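Local coordinates for DegQ (Legionella pneumophila, PDB 4YO1), which is a periplasmic protein of the HtrA (DegP/DegQ) family, probably acting as a serine endopeptidase, here a trypsin-like protease domain joined to its first PDZ domain, at residues Ser299-Val304 with Ile332-Asp337. The protein carries 1 engineered substitution. Residues are numbered along the deposited sequence; the frame is centred on the assembly and turned at random.
Sequences SGDVIV and IKILRD
The carboxylate of Asp-301 is held by Arg-336 across the contact and by the backbone N of Lys-298, just before its own segment. Its OD1 takes the NE hydrogen of Arg-336 at 2.8 Å (N-H...O 153°), on the syn side and close to the guanidinium plane. OD2 accepts the Lys-298 N-H and lies beside NH2 of the arginine as part of the salt bridge, though modelled too close to trust in detail. The carboxylate and guanidinium planes are turned 37° apart, so the pair is not flat. Arg-336 reaches the acid because its chain, extended through CG and CD, bends at chi3 (-54°); its NH2 also donates to Gly-296 O. In the PDZ domain this pair sits at one end of two neighbouring antiparallel strands, 302-306 and 329-336. Further along, Val-304 N donates to Lys-333 O at 3.2 Å. Two CA-H...O contacts lie between the backbones: Ile-334 CA to Val-302 O (3.2 Å) and Ile-303 CA to Lys-333 O (3.5 Å). Val-302 CB lies 4.4 Å from Leu-335 CB, both side chains reaching Phe-278, while Ile-303 CG1 meets Ile-334 CG2 at 4.3 Å. Ile-303 also touches Val-283, and Ile-334 touches Leu-341 and Leu-343 of strand 339-346.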
ATOM      1  N   SER A 299      -8.980 -19.336 -37.148  1.00 64.39           N
ATOM      2  CA  SER A 299      -8.125 -20.410 -36.668  1.00 62.36           C
ATOM      3  C   SER A 299      -8.267 -21.618 -37.572  1.00 61.43           C
ATOM      4  O   SER A 299      -9.338 -21.844 -38.152  1.00 64.20           O
ATOM      5  CB  SER A 299      -8.509 -20.810 -35.245  1.00 63.73           C
ATOM      6  OG  SER A 299      -8.456 -19.701 -34.363  1.00 66.21           O
ATOM      7  N   GLY A 300      -7.194 -22.399 -37.683  1.00 58.02           N
ATOM      8  CA  GLY A 300      -7.207 -23.582 -38.519  1.00 56.59           C
ATOM      9  C   GLY A 300      -6.793 -23.263 -39.944  1.00 57.44           C
ATOM     10  O   GLY A 300      -6.651 -24.166 -40.774  1.00 53.06           O
ATOM     11  N   ASP A 301      -6.611 -21.978 -40.240  1.00 57.01           N
ATOM     12  CA  ASP A 301      -6.065 -21.575 -41.529  1.00 59.32           C
ATOM     13  C   ASP A 301      -4.562 -21.845 -41.616  1.00 58.85           C
ATOM     14  O   ASP A 301      -3.919 -22.213 -40.628  1.00 56.97           O
ATOM     15  CB  ASP A 301      -6.357 -20.103 -41.807  1.00 61.81           C
ATOM     16  CG  ASP A 301      -7.834 -19.832 -41.998  1.00 65.33           C
ATOM     17  OD1 ASP A 301      -8.624 -20.801 -41.964  1.00 66.07           O
ATOM     18  OD2 ASP A 301      -8.208 -18.650 -42.188  1.00 66.64           O
ATOM     19  N   VAL A 302      -4.010 -21.673 -42.811  1.00 55.16           N
ATOM     20  CA  VAL A 302      -2.609 -21.959 -43.060  1.00 57.64           C
ATOM     21  C   VAL A 302      -2.002 -20.886 -43.941  1.00 59.32           C
ATOM     22  O   VAL A 302      -2.361 -20.759 -45.110  1.00 58.16           O
ATOM     23  CB  VAL A 302      -2.435 -23.317 -43.761  1.00 59.44           C
ATOM     24  CG1 VAL A 302      -0.975 -23.557 -44.106  1.00 61.10           C
ATOM     25  CG2 VAL A 302      -2.970 -24.440 -42.888  1.00 55.31           C
ATOM     26  N   ILE A 303      -1.079 -20.112 -43.383  1.00 59.51           N
ATOM     27  CA  ILE A 303      -0.375 -19.109 -44.171  1.00 61.57           C
ATOM     28  C   ILE A 303       0.750 -19.741 -44.978  1.00 62.29           C
ATOM     29  O   ILE A 303       1.525 -20.538 -44.460  1.00 59.52           O
ATOM     30  CB  ILE A 303       0.195 -17.986 -43.294  1.00 60.20           C
ATOM     31  CG1 ILE A 303      -0.935 -17.236 -42.591  1.00 58.82           C
ATOM     32  CG2 ILE A 303       1.015 -17.012 -44.128  1.00 61.45           C
ATOM     33  CD1 ILE A 303      -1.102 -17.631 -41.160  1.00 56.41           C
ATOM     34  N   VAL A 304       0.824 -19.388 -46.253  1.00 65.90           N
ATOM     35  CA  VAL A 304       1.871 -19.905 -47.113  1.00 69.42           C
ATOM     36  C   VAL A 304       2.703 -18.753 -47.666  1.00 70.38           C
ATOM     37  O   VAL A 304       3.839 -18.947 -48.099  1.00 71.15           O
ATOM     38  CB  VAL A 304       1.279 -20.744 -48.256  1.00 72.48           C
ATOM     39  CG1 VAL A 304       2.389 -21.424 -49.060  1.00 74.68           C
ATOM     40  CG2 VAL A 304       0.316 -21.782 -47.697  1.00 71.02           C
ATOM     41  N   ILE A 332      -1.622 -11.433 -47.256  1.00 94.80           N
ATOM     42  CA  ILE A 332      -1.215 -12.751 -46.801  1.00 91.70           C
ATOM     43  C   ILE A 332      -2.051 -13.890 -47.379  1.00 89.26           C
ATOM     44  O   ILE A 332      -3.231 -14.052 -47.069  1.00 88.32           O
ATOM     45  CB  ILE A 332      -1.124 -12.829 -45.258  1.00 90.69           C
ATOM     46  CG1 ILE A 332      -2.483 -12.642 -44.597  1.00 89.99           C
ATOM     47  CG2 ILE A 332      -0.198 -11.754 -44.734  1.00 91.63           C
ATOM     48  CD1 ILE A 332      -2.414 -12.722 -43.103  1.00 88.57           C
ATOM     49  N   LYS A 333      -1.423 -14.671 -48.246  1.00 88.75           N
ATOM     50  CA  LYS A 333      -2.050 -15.874 -48.763  1.00 88.43           C
ATOM     51  C   LYS A 333      -2.306 -16.845 -47.619  1.00 86.18           C
ATOM     52  O   LYS A 333      -1.422 -17.117 -46.807  1.00 84.81           O
ATOM     53  CB  LYS A 333      -1.168 -16.533 -49.826  1.00 89.61           C
ATOM     54  CG  LYS A 333      -1.460 -16.106 -51.260  1.00 92.06           C
ATOM     55  CD  LYS A 333      -0.539 -16.827 -52.242  1.00 93.88           C
ATOM     56  CE  LYS A 333      -0.970 -16.610 -53.685  1.00 97.09           C
ATOM     57  NZ  LYS A 333      -0.170 -17.430 -54.641  1.00 98.87           N
ATOM     58  N   ILE A 334      -3.530 -17.347 -47.550  1.00 85.81           N
ATOM     59  CA  ILE A 334      -3.882 -18.374 -46.587  1.00 83.86           C
ATOM     60  C   ILE A 334      -4.493 -19.534 -47.344  1.00 85.36           C
ATOM     61  O   ILE A 334      -4.673 -19.468 -48.559  1.00 88.16           O
ATOM     62  CB  ILE A 334      -4.911 -17.875 -45.562  1.00 82.33           C
ATOM     63  CG1 ILE A 334      -6.286 -17.735 -46.220  1.00 82.62           C
ATOM     64  CG2 ILE A 334      -4.458 -16.559 -44.949  1.00 82.06           C
ATOM     65  CD1 ILE A 334      -7.361 -17.236 -45.293  1.00 80.87           C
ATOM     66  N   LEU A 335      -4.815 -20.600 -46.628  1.00 83.46           N
ATOM     67  CA  LEU A 335      -5.400 -21.764 -47.255  1.00 84.38           C
ATOM     68  C   LEU A 335      -6.358 -22.427 -46.279  1.00 83.45           C
ATOM     69  O   LEU A 335      -5.966 -23.254 -45.458  1.00 81.44           O
ATOM     70  CB  LEU A 335      -4.306 -22.727 -47.711  1.00 85.20           C
ATOM     71  CG  LEU A 335      -4.566 -23.469 -49.023  1.00 88.98           C
ATOM     72  CD1 LEU A 335      -3.328 -24.188 -49.495  1.00 90.10           C
ATOM     73  CD2 LEU A 335      -5.684 -24.455 -48.846  1.00 90.05           C
ATOM     74  N   ARG A 336      -7.624 -22.040 -46.384  1.00 85.59           N
ATOM     75  CA  ARG A 336      -8.684 -22.536 -45.518  1.00 85.37           C
ATOM     76  C   ARG A 336      -9.517 -23.577 -46.251  1.00 87.72           C
ATOM     77  O   ARG A 336     -10.160 -23.257 -47.246  1.00 90.74           O
ATOM     78  CB  ARG A 336      -9.578 -21.372 -45.095  1.00 85.03           C
ATOM     79  CG  ARG A 336     -10.755 -21.752 -44.221  1.00 84.29           C
ATOM     80  CD  ARG A 336     -11.572 -20.519 -43.854  1.00 84.28           C
ATOM     81  NE  ARG A 336     -10.749 -19.482 -43.237  1.00 83.91           N
ATOM     82  CZ  ARG A 336     -10.840 -18.184 -43.517  1.00 85.22           C
ATOM     83  NH1 ARG A 336     -11.723 -17.757 -44.409  1.00 87.76           N
ATOM     84  NH2 ARG A 336     -10.048 -17.311 -42.906  1.00 83.74           N
ATOM     85  N   ASP A 337      -9.496 -24.812 -45.753  1.00 86.75           N
ATOM     86  CA  ASP A 337     -10.232 -25.930 -46.342  1.00 87.97           C
ATOM     87  C   ASP A 337     -10.039 -26.020 -47.855  1.00 90.91           C
ATOM     88  O   ASP A 337     -10.975 -25.805 -48.623  1.00 94.82           O
ATOM     89  CB  ASP A 337     -11.717 -25.840 -45.991  1.00 89.43           C
ATOM     90  CG  ASP A 337     -12.469 -27.119 -46.297  1.00 91.93           C
ATOM     91  OD1 ASP A 337     -12.303 -28.086 -45.522  1.00 91.98           O
ATOM     92  OD2 ASP A 337     -13.215 -27.158 -47.306  1.00 93.44           O
TER